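Local structure of fimbria adhesin protein (Klebsiella pneumoniae, 3U4K) at residues 33-38 with 166-171; 57-62 with 133-138; 81-86 with 115-120; 105-110 with 155-160. The protein probably mediates attachment of the bacterium to host tissue as a fimbrial adhesin, through the collagen V-binding receptor domain that makes up this chain. One frame throughout, in Å; residues are numbered along the deposited sequence.

The four contacts run through one jelly-roll beta barrel. Interactions 1 and 2 are strand pairings: 33-38 with 166-171 is parallel, at an outermost strand of the mixed sheet, and 57-62 with 133-138 is antiparallel in the facing sheet. Both are partly buried, with polar or charged groups on one face and mostly apolar ones on the other, and their inward faces meet where Ile35 and Met37 touch Trp59. Interaction 3, between 81-86 and 115-120, also partly buried, is a much shorter pairing, one backbone pair with Tyr117 packed on Ala81. Interaction 4, 105-110 against 155-160, is wholly buried and lacks hydrogen bonds: only side chains meet across the gap between these two strands.

Interaction 1 (33-38 with 166-171); sequences YEINMA and LKTSLN
Leu166 lies alongside Tyr33 with the same heading, and its CD1 meets the edge of the tyrosine ring near the ring plane, 3.8 Å from Tyr33 CD1. The pairing is parallel: Lys167 N donates to Tyr33 O and its carbonyl receives Ile35 N. The Lys167 chain bends at chi3 (63°) and brings CE and NZ over to the carboxylate of Glu34; NZ is 3.4 Å from Glu34 OE2, a salt bridge on the outer face. Thr168 turns to the other face, where CG2 packs 4.0 Å from Ile35 CB and OG1 faces the selenium of selenomethionine Met37, 3.5 Å from SE. Ser169 uses both backbone groups: N donates to Ile35 O, and O accepts Met37 N at 2.9 Å, carrying the pairing one residue past the end of strand 33-36. Leu170 sends CD2 against Met37, 3.8 Å from its CB. The Asn171 side chain runs nearly perpendicular to that of Asn36, the two amide planes inclined 53°, and no hydrogen bond forms. Trp59 and Phe135 of the facing sheet pack against Ile35 and Met37. The chemistry is thus two-sided: the ion pair lies at the partly exposed surface, where solvent probably weakens it, while Ile35, Met37 and Thr168 are buried against the opposing sheet.

Interaction 2 (57-62 with 133-138); sequences KTWTMP and STFTLD
Strands 57-61 and 133-138 run antiparallel at 157°, with Lys57-Leu137, Trp59-Phe135 and Met61-Ser133 as hydrogen-bonded pairs and Thr58-Thr136 and Thr60-Thr134 as non-hydrogen-bonded pairs between them. The central pair is joined from Trp59 N to Phe135 O and from Phe135 N to Trp59 O. On the outer face four threonines meet. Thr58 OG1 and Thr136 OG1 share a hydrogen bond of 2.6 Å; both hydroxyls sit beside their own backbone N (chi1 -71° and -61°), which turns them toward each other. Next to them Thr58 CG2 touches Thr134 CB, and the methyls CG2 of Thr60 and Thr134 meet at 3.7 Å. The inner face is mostly apolar. Trp59 lies alongside Leu137, whose CB comes up to the indole edge in the ring plane, 3.9 Å from Trp59 CZ3, while Lys57 CG lies over one indole face, offset toward its rim and 3.7 Å above the plane. CE3 of the same indole approaches the edge of the Phe135 ring near that ring's plane. Selenomethionine Met61 curls around Ser133, its CE 3.4 Å from Ser133 OG; that hydroxyl is held by Arg109 NE and by Ala131 O. Strand 53-61 lies on one side of strand 133-141 and strand 103-111 on the other, where Asp138 forms a salt bridge with Arg106 and Leu137 packs on Leu105 and Phe107. Met61 reaches the opposing sheet, against Tyr33 and Leu166.

Interaction 3 (81-86 with 115-120); sequences AKVVAA and MIYPDS
Ala81 and Asp119 form the one backbone pairing here, an antiparallel hydrogen-bonded pair: Ala81 N donates to Asp119 O at 2.7 Å, tilted 30° from the carbonyl plane, and the return bond from Asp119 N to Ala81 O is weak. A CH-pi contact carries most of the side-chain packing. Ala81 CB sits over one face of the Tyr117 ring, 3.7 Å from its centroid and 17° off the normal. CG of Tyr117 lies beside its backbone N (chi1 -76°), which directs the ring under this methyl. Two apolar contacts flank it. Val83 CG2 reaches Tyr117 CB, and the selenium of selenomethionine Met115 approaches the alanine methyl, with SE 3.9 Å from Ala81 CB. Separately, Pro118, preceded by a cis peptide bond, packs against the Ala81 carbonyl oxygen, its CB 3.5 Å from Ala81 O. The cis proline falls between strands 115-116 and 119-125, where the chain leaves one sheet for the other: Tyr117 still bonds through its backbone to Phe107, whereas Asp119 joins strand 74-83. Such a crossing of one sheet to the next, with an aromatic side chain turned inward among Thr157, Tyr159 and Phe135, is consistent with the jelly-roll barrel of this receptor-binding domain.

Interaction 4 (105-110 with 155-160); sequences LRFSRK and PYTEYG
The first torsion of Phe107 (chi1 -46°) sets its ring beside the backbone N and sends it across the core toward Thr157, while Arg109, with CG opposite its own N and extended as far as NE, reaches Tyr159. Thr157 OG1 lies over one face of the Phe107 ring, 3.8 Å from Phe107 CD2; the two side chains pass antiparallel to one another. Tyr156 packs on the same phenylalanine, its CD2 being 4.2 Å from Phe107 CZ, and its CE2 comes within 4.4 Å of Leu105 CD1. The tyrosine hydroxyl is bound by Ala152 O. At the other end Arg109 and Tyr159 cross at about a right angle, with guanidinium and ring planes 73° apart; Tyr159 CE2 meets the guanidinium at its edge, 3.6 Å from Arg109 NH1. With Ser133 OG and Ala131 O as its hydrogen-bond partners, this buried charged group is gripped by two oxygens while NH1 lies close to Tyr159. Tyr156 and Thr157 together sit opposite the single residue Thr168 on the next strand, forming a classic beta bulge, which lets these consecutive residues both point inward. No hydrogen bond joins the segments, whose strand axes are 9.3 Å apart at a 31° angle. This is the face-to-face sheet packing of a beta sandwich, here the interior of the jelly-roll barrel.

Interaction 1 (33-38 with 166-171)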
loop_
_atom_site.group_PDB
_atom_site.type_symbol
_atom_site.label_atom_id
_atom_site.label_comp_id
_atom_site.label_asym_id
_atom_site.label_seq_id
_atom_site.Cartn_x
_atom_site.Cartn_y
_atom_site.Cartn_z
ATOM N N TYR A 33 -7.769 8.509 6.511
ATOM C CA TYR A 33 -8.581 7.543 5.778
ATOM C C TYR A 33 -7.871 6.195 5.839
ATOM O O TYR A 33 -6.645 6.125 5.685
ATOM C CB TYR A 33 -8.751 7.992 4.326
ATOM C CG TYR A 33 -9.840 7.274 3.560
ATOM C CD1 TYR A 33 -9.531 6.262 2.654
ATOM C CD2 TYR A 33 -11.183 7.615 3.735
ATOM C CE1 TYR A 33 -10.528 5.603 1.947
ATOM C CE2 TYR A 33 -12.186 6.961 3.033
ATOM C CZ TYR A 33 -11.853 5.960 2.140
ATOM O OH TYR A 33 -12.845 5.316 1.443
ATOM N N GLU A 34 -8.636 5.131 6.073
ATOM C CA GLU A 34 -8.061 3.799 6.261
ATOM C C GLU A 34 -8.651 2.742 5.349
ATOM O O GLU A 34 -9.861 2.703 5.121
ATOM C CB GLU A 34 -8.216 3.344 7.707
ATOM C CG GLU A 34 -7.126 3.849 8.632
ATOM C CD GLU A 34 -7.405 3.513 10.082
ATOM O OE1 GLU A 34 -8.545 3.747 10.541
ATOM O OE2 GLU A 34 -6.482 3.017 10.763
ATOM N N ILE A 35 -7.778 1.885 4.832
ATOM C CA ILE A 35 -8.193 0.734 4.045
ATOM C C ILE A 35 -7.667 -0.528 4.717
ATOM O O ILE A 35 -6.456 -0.677 4.912
ATOM C CB ILE A 35 -7.660 0.809 2.596
ATOM C CG1 ILE A 35 -8.183 2.060 1.892
ATOM C CG2 ILE A 35 -8.060 -0.434 1.813
ATOM C CD1 ILE A 35 -7.405 2.441 0.652
ATOM N N ASN A 36 -8.580 -1.421 5.089
ATOM C CA ASN A 36 -8.207 -2.776 5.479
ATOM C C ASN A 36 -8.044 -3.609 4.208
ATOM O O ASN A 36 -8.995 -3.783 3.446
ATOM C CB ASN A 36 -9.255 -3.386 6.420
ATOM C CG ASN A 36 -8.992 -4.853 6.727
ATOM O OD1 ASN A 36 -7.854 -5.267 6.979
ATOM N ND2 ASN A 36 -10.054 -5.650 6.713
HETATM N N MSE A 37 -6.834 -4.116 3.985
HETATM C CA MSE A 37 -6.485 -4.759 2.713
HETATM C C MSE A 37 -6.778 -6.243 2.675
HETATM O O MSE A 37 -6.024 -7.012 2.076
HETATM C CB MSE A 37 -5.012 -4.483 2.407
HETATM C CG MSE A 37 -4.747 -2.985 2.250
HETATM SE SE MSE A 37 -2.925 -2.630 1.572
HETATM C CE MSE A 37 -1.893 -3.416 3.057
ATOM N N ALA A 38 -7.882 -6.655 3.300
ATOM C CA ALA A 38 -8.270 -8.067 3.368
ATOM C C ALA A 38 -8.499 -8.670 1.982
ATOM O O ALA A 38 -9.314 -8.168 1.203
ATOM C CB ALA A 38 -9.508 -8.237 4.238
ATOM N N LEU A 166 -3.501 9.110 5.002
ATOM C CA LEU A 166 -3.980 7.930 4.290
ATOM C C LEU A 166 -3.177 6.711 4.715
ATOM O O LEU A 166 -1.965 6.645 4.494
ATOM C CB LEU A 166 -3.894 8.137 2.774
ATOM C CG LEU A 166 -4.327 7.000 1.842
ATOM C CD1 LEU A 166 -5.741 6.512 2.142
ATOM C CD2 LEU A 166 -4.206 7.444 0.392
ATOM N N LYS A 167 -3.861 5.751 5.329
ATOM C CA LYS A 167 -3.206 4.568 5.875
ATOM C C LYS A 167 -3.860 3.274 5.394
ATOM O O LYS A 167 -5.086 3.159 5.369
ATOM C CB LYS A 167 -3.203 4.629 7.405
ATOM C CG LYS A 167 -2.415 3.519 8.084
ATOM C CD LYS A 167 -2.207 3.776 9.571
ATOM C CE LYS A 167 -3.524 3.806 10.331
ATOM N NZ LYS A 167 -3.335 3.673 11.801
ATOM N N THR A 168 -3.034 2.308 5.000
ATOM C CA THR A 168 -3.522 0.975 4.647
ATOM C C THR A 168 -2.860 -0.081 5.526
ATOM O O THR A 168 -1.655 -0.025 5.777
ATOM C CB THR A 168 -3.291 0.630 3.161
ATOM O OG1 THR A 168 -1.895 0.437 2.920
ATOM C CG2 THR A 168 -3.827 1.726 2.244
ATOM N N SER A 169 -3.657 -1.042 5.983
ATOM C CA SER A 169 -3.194 -2.041 6.942
ATOM C C SER A 169 -3.924 -3.384 6.811
ATOM O O SER A 169 -4.862 -3.524 6.019
ATOM C CB SER A 169 -3.340 -1.496 8.366
ATOM O OG SER A 169 -4.701 -1.263 8.680
ATOM N N LEU A 170 -3.477 -4.367 7.592
ATOM C CA LEU A 170 -4.093 -5.692 7.625
ATOM C C LEU A 170 -4.482 -6.095 9.037
ATOM O O LEU A 170 -3.832 -5.695 10.004
ATOM C CB LEU A 170 -3.140 -6.743 7.055
ATOM C CG LEU A 170 -2.996 -6.853 5.537
ATOM C CD1 LEU A 170 -1.873 -7.815 5.184
ATOM C CD2 LEU A 170 -4.300 -7.301 4.897
ATOM N N ASN A 171 -5.545 -6.889 9.140
ATOM C CA ASN A 171 -5.917 -7.546 10.389
ATOM C C ASN A 171 -5.130 -8.842 10.570
ATOM O O ASN A 171 -4.095 -9.050 9.929
ATOM C CB ASN A 171 -7.415 -7.857 10.398
ATOM C CG ASN A 171 -8.269 -6.615 10.524
ATOM O OD1 ASN A 171 -8.058 -5.784 11.410
ATOM N ND2 ASN A 171 -9.253 -6.486 9.642
#

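Interaction 2 (57-62 with 133-138)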
loop_
_atom_site.group_PDB
_atom_site.type_symbol
_atom_site.label_atom_id
_atom_site.label_comp_id
_atom_site.label_asym_id
_atom_site.label_seq_id
_atom_site.Cartn_x
_atom_site.Cartn_y
_atom_site.Cartn_z
ATOM N N LYS A 57 -6.073 -6.595 -5.767
ATOM C CA LYS A 57 -7.307 -6.041 -5.203
ATOM C C LYS A 57 -7.294 -4.516 -5.198
ATOM O O LYS A 57 -6.273 -3.894 -4.893
ATOM C CB LYS A 57 -7.566 -6.579 -3.796
ATOM C CG LYS A 57 -9.033 -6.561 -3.400
ATOM C CD LYS A 57 -9.283 -7.357 -2.128
ATOM C CE LYS A 57 -10.674 -7.974 -2.118
ATOM N NZ LYS A 57 -11.750 -6.972 -2.344
ATOM N N THR A 58 -8.442 -3.928 -5.525
ATOM C CA THR A 58 -8.568 -2.478 -5.654
ATOM C C THR A 58 -9.706 -1.917 -4.804
ATOM O O THR A 58 -10.849 -2.361 -4.909
ATOM C CB THR A 58 -8.729 -2.066 -7.134
ATOM O OG1 THR A 58 -7.483 -2.255 -7.810
ATOM C CG2 THR A 58 -9.142 -0.613 -7.267
ATOM N N TRP A 59 -9.370 -0.949 -3.958
ATOM C CA TRP A 59 -10.357 -0.195 -3.199
ATOM C C TRP A 59 -10.460 1.204 -3.730
ATOM O O TRP A 59 -9.458 1.806 -4.122
ATOM C CB TRP A 59 -9.988 -0.153 -1.726
ATOM C CG TRP A 59 -9.818 -1.513 -1.111
ATOM C CD1 TRP A 59 -10.740 -2.222 -0.349
ATOM C CD2 TRP A 59 -8.637 -2.381 -1.185
ATOM N NE1 TRP A 59 -10.226 -3.430 0.041
ATOM C CE2 TRP A 59 -8.970 -3.590 -0.429
ATOM C CE3 TRP A 59 -7.383 -2.282 -1.783
ATOM C CZ2 TRP A 59 -8.074 -4.639 -0.291
ATOM C CZ3 TRP A 59 -6.488 -3.349 -1.636
ATOM C CH2 TRP A 59 -6.827 -4.497 -0.905
ATOM N N THR A 60 -11.678 1.735 -3.751
ATOM C CA THR A 60 -11.899 3.106 -4.189
ATOM C C THR A 60 -12.259 4.006 -3.005
ATOM O O THR A 60 -12.863 3.557 -2.024
ATOM C CB THR A 60 -13.001 3.199 -5.272
ATOM O OG1 THR A 60 -14.266 2.823 -4.712
ATOM C CG2 THR A 60 -12.682 2.293 -6.462
HETATM N N MSE A 61 -11.861 5.272 -3.096
HETATM C CA MSE A 61 -12.301 6.290 -2.145
HETATM C C MSE A 61 -13.032 7.343 -2.927
HETATM O O MSE A 61 -12.490 7.892 -3.892
HETATM C CB MSE A 61 -11.153 6.890 -1.336
HETATM C CG MSE A 61 -9.930 7.244 -2.175
HETATM SE SE MSE A 61 -8.404 7.565 -0.973
HETATM C CE MSE A 61 -7.242 6.117 -1.640
ATOM N N PRO A 62 -14.286 7.630 -2.534
ATOM C CA PRO A 62 -15.091 8.627 -3.239
ATOM C C PRO A 62 -14.477 10.018 -3.117
ATOM O O PRO A 62 -13.839 10.323 -2.104
ATOM C CB PRO A 62 -16.439 8.572 -2.510
ATOM C CG PRO A 62 -16.123 8.030 -1.155
ATOM C CD PRO A 62 -14.998 7.062 -1.373
ATOM N N SER A 133 -9.799 8.472 -5.561
ATOM C CA SER A 133 -8.860 7.602 -6.262
ATOM C C SER A 133 -9.106 6.124 -5.978
ATOM O O SER A 133 -9.982 5.763 -5.186
ATOM C CB SER A 133 -7.419 7.973 -5.888
ATOM O OG SER A 133 -7.242 7.966 -4.482
ATOM N N THR A 134 -8.331 5.279 -6.652
ATOM C CA THR A 134 -8.292 3.850 -6.377
ATOM C C THR A 134 -6.976 3.524 -5.694
ATOM O O THR A 134 -5.935 4.070 -6.059
ATOM C CB THR A 134 -8.392 3.002 -7.665
ATOM O OG1 THR A 134 -7.255 3.255 -8.508
ATOM C CG2 THR A 134 -9.683 3.297 -8.425
ATOM N N PHE A 135 -7.023 2.642 -4.701
ATOM C CA PHE A 135 -5.802 2.077 -4.130
ATOM C C PHE A 135 -5.709 0.613 -4.535
ATOM O O PHE A 135 -6.682 -0.130 -4.408
ATOM C CB PHE A 135 -5.772 2.226 -2.606
ATOM C CG PHE A 135 -4.427 1.938 -1.995
ATOM C CD1 PHE A 135 -3.486 2.951 -1.843
ATOM C CD2 PHE A 135 -4.093 0.650 -1.578
ATOM C CE1 PHE A 135 -2.242 2.687 -1.287
ATOM C CE2 PHE A 135 -2.851 0.381 -1.022
ATOM C CZ PHE A 135 -1.925 1.402 -0.875
ATOM N N THR A 136 -4.540 0.204 -5.024
ATOM C CA THR A 136 -4.361 -1.152 -5.555
ATOM C C THR A 136 -3.164 -1.895 -4.955
ATOM O O THR A 136 -2.022 -1.432 -5.033
ATOM C CB THR A 136 -4.272 -1.147 -7.099
ATOM O OG1 THR A 136 -5.488 -0.617 -7.643
ATOM C CG2 THR A 136 -4.061 -2.551 -7.647
ATOM N N LEU A 137 -3.453 -3.047 -4.354
ATOM C CA LEU A 137 -2.432 -3.962 -3.853
ATOM C C LEU A 137 -2.186 -5.086 -4.859
ATOM O O LEU A 137 -3.127 -5.725 -5.340
ATOM C CB LEU A 137 -2.846 -4.534 -2.493
ATOM C CG LEU A 137 -1.979 -5.620 -1.844
ATOM C CD1 LEU A 137 -0.577 -5.118 -1.533
ATOM C CD2 LEU A 137 -2.637 -6.165 -0.585
ATOM N N ASP A 138 -0.916 -5.310 -5.180
ATOM C CA ASP A 138 -0.521 -6.373 -6.100
ATOM C C ASP A 138 0.328 -7.416 -5.395
ATOM O O ASP A 138 1.318 -7.080 -4.738
ATOM C CB ASP A 138 0.258 -5.804 -7.288
ATOM C CG ASP A 138 -0.641 -5.180 -8.343
ATOM O OD1 ASP A 138 -1.866 -5.431 -8.323
ATOM O OD2 ASP A 138 -0.113 -4.443 -9.203
#

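Interaction 3 (81-86 with 115-120)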
loop_
_atom_site.group_PDB
_atom_site.type_symbol
_atom_site.label_atom_id
_atom_site.label_comp_id
_atom_site.label_asym_id
_atom_site.label_seq_id
_atom_site.Cartn_x
_atom_site.Cartn_y
_atom_site.Cartn_z
ATOM N N ALA A 81 4.707 9.192 0.238
ATOM C CA ALA A 81 4.079 7.873 0.202
ATOM C C ALA A 81 5.078 6.850 0.727
ATOM O O ALA A 81 6.105 6.591 0.092
ATOM C CB ALA A 81 3.643 7.526 -1.212
ATOM N N LYS A 82 4.774 6.284 1.893
ATOM C CA LYS A 82 5.708 5.418 2.608
ATOM C C LYS A 82 5.188 4.004 2.832
ATOM O O LYS A 82 4.018 3.801 3.172
ATOM C CB LYS A 82 6.079 6.034 3.960
ATOM C CG LYS A 82 7.123 7.133 3.887
ATOM C CD LYS A 82 7.448 7.670 5.272
ATOM C CE LYS A 82 8.450 8.810 5.194
ATOM N NZ LYS A 82 8.620 9.481 6.513
ATOM N N VAL A 83 6.074 3.034 2.634
ATOM C CA VAL A 83 5.837 1.666 3.061
ATOM C C VAL A 83 6.515 1.517 4.417
ATOM O O VAL A 83 7.728 1.706 4.539
ATOM C CB VAL A 83 6.402 0.642 2.064
ATOM C CG1 VAL A 83 6.152 -0.772 2.561
ATOM C CG2 VAL A 83 5.780 0.837 0.689
ATOM N N VAL A 84 5.724 1.184 5.432
ATOM C CA VAL A 84 6.195 1.214 6.818
ATOM C C VAL A 84 6.195 -0.145 7.515
ATOM O O VAL A 84 6.668 -0.256 8.648
ATOM C CB VAL A 84 5.382 2.218 7.666
ATOM C CG1 VAL A 84 5.730 3.646 7.274
ATOM C CG2 VAL A 84 3.886 1.960 7.528
ATOM N N ALA A 85 5.669 -1.167 6.842
ATOM C CA ALA A 85 5.553 -2.510 7.418
ATOM C C ALA A 85 6.910 -3.170 7.651
ATOM O O ALA A 85 7.768 -3.183 6.762
ATOM C CB ALA A 85 4.685 -3.391 6.536
ATOM N N ALA A 86 7.088 -3.714 8.852
ATOM C CA ALA A 86 8.317 -4.407 9.226
ATOM C C ALA A 86 8.409 -5.749 8.505
ATOM O O ALA A 86 7.397 -6.422 8.298
ATOM C CB ALA A 86 8.379 -4.604 10.734
HETATM N N MSE A 115 0.480 7.436 -8.114
HETATM C CA MSE A 115 1.844 7.028 -7.762
HETATM C C MSE A 115 1.944 5.587 -7.309
HETATM O O MSE A 115 1.005 5.025 -6.733
HETATM C CB MSE A 115 2.436 7.980 -6.714
HETATM C CG MSE A 115 1.949 7.701 -5.292
HETATM SE SE MSE A 115 1.952 9.354 -4.215
HETATM C CE MSE A 115 0.014 9.395 -3.841
ATOM N N ILE A 116 3.099 4.987 -7.587
ATOM C CA ILE A 116 3.461 3.677 -7.062
ATOM C C ILE A 116 4.410 3.892 -5.883
ATOM O O ILE A 116 5.412 4.604 -6.002
ATOM C CB ILE A 116 4.114 2.789 -8.146
ATOM C CG1 ILE A 116 3.144 2.591 -9.322
ATOM C CG2 ILE A 116 4.528 1.443 -7.563
ATOM C CD1 ILE A 116 3.805 2.273 -10.646
ATOM N N TYR A 117 4.070 3.297 -4.742
ATOM C CA TYR A 117 4.846 3.446 -3.511
ATOM C C TYR A 117 6.221 2.785 -3.648
ATOM O O TYR A 117 6.320 1.687 -4.199
ATOM C CB TYR A 117 4.096 2.805 -2.346
ATOM C CG TYR A 117 2.922 3.591 -1.800
ATOM C CD1 TYR A 117 2.911 4.011 -0.475
ATOM C CD2 TYR A 117 1.813 3.891 -2.594
ATOM C CE1 TYR A 117 1.841 4.721 0.043
ATOM C CE2 TYR A 117 0.737 4.601 -2.082
ATOM C CZ TYR A 117 0.755 5.014 -0.761
ATOM O OH TYR A 117 -0.303 5.719 -0.229
ATOM N N PRO A 118 7.285 3.448 -3.150
ATOM C CA PRO A 118 7.267 4.770 -2.524
ATOM C C PRO A 118 7.391 5.923 -3.524
ATOM O O PRO A 118 7.912 5.744 -4.632
ATOM C CB PRO A 118 8.490 4.731 -1.607
ATOM C CG PRO A 118 9.446 3.836 -2.314
ATOM C CD PRO A 118 8.629 2.842 -3.102
ATOM N N ASP A 119 6.899 7.092 -3.114
ATOM C CA ASP A 119 6.979 8.321 -3.900
ATOM C C ASP A 119 6.686 9.522 -3.002
ATOM O O ASP A 119 6.460 9.370 -1.798
ATOM C CB ASP A 119 5.990 8.280 -5.073
ATOM C CG ASP A 119 6.491 9.043 -6.295
ATOM O OD1 ASP A 119 7.620 9.580 -6.252
ATOM O OD2 ASP A 119 5.753 9.098 -7.304
ATOM N N SER A 120 6.703 10.716 -3.587
ATOM C CA SER A 120 6.331 11.934 -2.872
ATOM C C SER A 120 5.620 12.909 -3.797
ATOM O O SER A 120 5.936 12.989 -4.982
ATOM C CB SER A 120 7.556 12.594 -2.242
ATOM O OG SER A 120 8.534 12.885 -3.221
#

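Interaction 4 (105-110 with 155-160)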
loop_
_atom_site.group_PDB
_atom_site.type_symbol
_atom_site.label_atom_id
_atom_site.label_comp_id
_atom_site.label_asym_id
_atom_site.label_seq_id
_atom_site.Cartn_x
_atom_site.Cartn_y
_atom_site.Cartn_z
ATOM N N LEU A 105 5.088 -7.625 -2.957
ATOM C CA LEU A 105 3.971 -6.701 -2.775
ATOM C C LEU A 105 4.244 -5.355 -3.439
ATOM O O LEU A 105 5.319 -4.775 -3.270
ATOM C CB LEU A 105 3.660 -6.503 -1.289
ATOM C CG LEU A 105 3.036 -7.663 -0.504
ATOM C CD1 LEU A 105 2.812 -7.256 0.942
ATOM C CD2 LEU A 105 1.725 -8.136 -1.114
ATOM N N ARG A 106 3.266 -4.874 -4.204
ATOM C CA ARG A 106 3.337 -3.554 -4.819
ATOM C C ARG A 106 2.066 -2.755 -4.520
ATOM O O ARG A 106 0.951 -3.209 -4.789
ATOM C CB ARG A 106 3.582 -3.667 -6.325
ATOM C CG ARG A 106 4.038 -2.374 -6.992
ATOM C CD ARG A 106 4.277 -2.566 -8.483
ATOM N NE ARG A 106 3.126 -3.201 -9.128
ATOM C CZ ARG A 106 3.159 -3.827 -10.301
ATOM N NH1 ARG A 106 4.291 -3.915 -10.993
ATOM N NH2 ARG A 106 2.050 -4.372 -10.785
ATOM N N PHE A 107 2.254 -1.569 -3.951
ATOM C CA PHE A 107 1.146 -0.687 -3.594
ATOM C C PHE A 107 1.124 0.495 -4.545
ATOM O O PHE A 107 2.148 1.148 -4.761
ATOM C CB PHE A 107 1.295 -0.179 -2.159
ATOM C CG PHE A 107 1.660 -1.245 -1.167
ATOM C CD1 PHE A 107 2.989 -1.634 -0.998
ATOM C CD2 PHE A 107 0.681 -1.853 -0.388
ATOM C CE1 PHE A 107 3.331 -2.614 -0.080
ATOM C CE2 PHE A 107 1.019 -2.832 0.537
ATOM C CZ PHE A 107 2.344 -3.213 0.688
ATOM N N SER A 108 -0.047 0.762 -5.115
ATOM C CA SER A 108 -0.202 1.855 -6.066
ATOM C C SER A 108 -1.489 2.633 -5.816
ATOM O O SER A 108 -2.447 2.114 -5.239
ATOM C CB SER A 108 -0.170 1.326 -7.502
ATOM O OG SER A 108 -1.298 0.505 -7.762
ATOM N N ARG A 109 -1.494 3.886 -6.257
ATOM C CA ARG A 109 -2.672 4.733 -6.185
ATOM C C ARG A 109 -2.907 5.332 -7.560
ATOM O O ARG A 109 -1.964 5.770 -8.217
ATOM C CB ARG A 109 -2.471 5.834 -5.145
ATOM C CG ARG A 109 -3.739 6.573 -4.754
ATOM C CD ARG A 109 -3.418 7.751 -3.852
ATOM N NE ARG A 109 -4.467 8.767 -3.893
ATOM C CZ ARG A 109 -4.374 9.968 -3.330
ATOM N NH1 ARG A 109 -3.276 10.324 -2.673
ATOM N NH2 ARG A 109 -5.386 10.821 -3.425
ATOM N N LYS A 110 -4.161 5.333 -7.998
ATOM C CA LYS A 110 -4.508 5.867 -9.310
ATOM C C LYS A 110 -5.734 6.775 -9.236
ATOM O O LYS A 110 -6.743 6.424 -8.628
ATOM C CB LYS A 110 -4.728 4.735 -10.318
ATOM C CG LYS A 110 -4.593 5.165 -11.768
ATOM C CD LYS A 110 -4.362 3.973 -12.686
ATOM C CE LYS A 110 -4.133 4.410 -14.129
ATOM N NZ LYS A 110 -5.367 4.967 -14.757
ATOM N N PRO A 155 0.111 -2.002 10.288
ATOM C CA PRO A 155 0.258 -1.017 9.209
ATOM C C PRO A 155 1.163 -1.488 8.073
ATOM O O PRO A 155 2.069 -2.293 8.298
ATOM C CB PRO A 155 0.894 0.184 9.918
ATOM C CG PRO A 155 1.606 -0.405 11.086
ATOM C CD PRO A 155 0.719 -1.524 11.543
ATOM N N TYR A 156 0.910 -0.979 6.868
ATOM C CA TYR A 156 1.714 -1.297 5.687
ATOM C C TYR A 156 2.052 -0.044 4.886
ATOM O O TYR A 156 3.196 0.148 4.465
ATOM C CB TYR A 156 0.984 -2.305 4.796
ATOM C CG TYR A 156 1.109 -3.739 5.260
ATOM C CD1 TYR A 156 0.281 -4.246 6.263
ATOM C CD2 TYR A 156 2.054 -4.593 4.691
ATOM C CE1 TYR A 156 0.401 -5.558 6.695
ATOM C CE2 TYR A 156 2.180 -5.906 5.115
ATOM C CZ TYR A 156 1.353 -6.384 6.115
ATOM O OH TYR A 156 1.477 -7.691 6.533
ATOM N N THR A 157 1.044 0.799 4.684
ATOM C CA THR A 157 1.186 2.028 3.909
ATOM C C THR A 157 0.835 3.258 4.744
ATOM O O THR A 157 -0.094 3.227 5.562
ATOM C CB THR A 157 0.325 1.963 2.628
ATOM O OG1 THR A 157 1.108 1.428 1.553
ATOM C CG2 THR A 157 -0.246 3.338 2.232
ATOM N N GLU A 158 1.602 4.327 4.540
ATOM C CA GLU A 158 1.337 5.619 5.167
ATOM C C GLU A 158 1.634 6.760 4.205
ATOM O O GLU A 158 2.742 6.875 3.678
ATOM C CB GLU A 158 2.136 5.776 6.462
ATOM C CG GLU A 158 1.530 5.024 7.638
ATOM C CD GLU A 158 2.302 5.192 8.934
ATOM O OE1 GLU A 158 3.393 5.809 8.920
ATOM O OE2 GLU A 158 1.810 4.699 9.972
ATOM N N TYR A 159 0.623 7.587 3.970
ATOM C CA TYR A 159 0.751 8.741 3.093
ATOM C C TYR A 159 0.361 10.016 3.820
ATOM O O TYR A 159 -0.665 10.064 4.500
ATOM C CB TYR A 159 -0.109 8.559 1.845
ATOM C CG TYR A 159 -0.088 9.743 0.906
ATOM C CD1 TYR A 159 1.052 10.048 0.164
ATOM C CD2 TYR A 159 -1.212 10.555 0.755
ATOM C CE1 TYR A 159 1.074 11.130 -0.700
ATOM C CE2 TYR A 159 -1.202 11.641 -0.108
ATOM C CZ TYR A 159 -0.056 11.923 -0.833
ATOM O OH TYR A 159 -0.036 12.997 -1.693
ATOM N N GLY A 160 1.185 11.046 3.674
ATOM C CA GLY A 160 0.929 12.330 4.318
ATOM C C GLY A 160 2.117 13.271 4.316
ATOM O O GLY A 160 3.227 12.868 3.966
#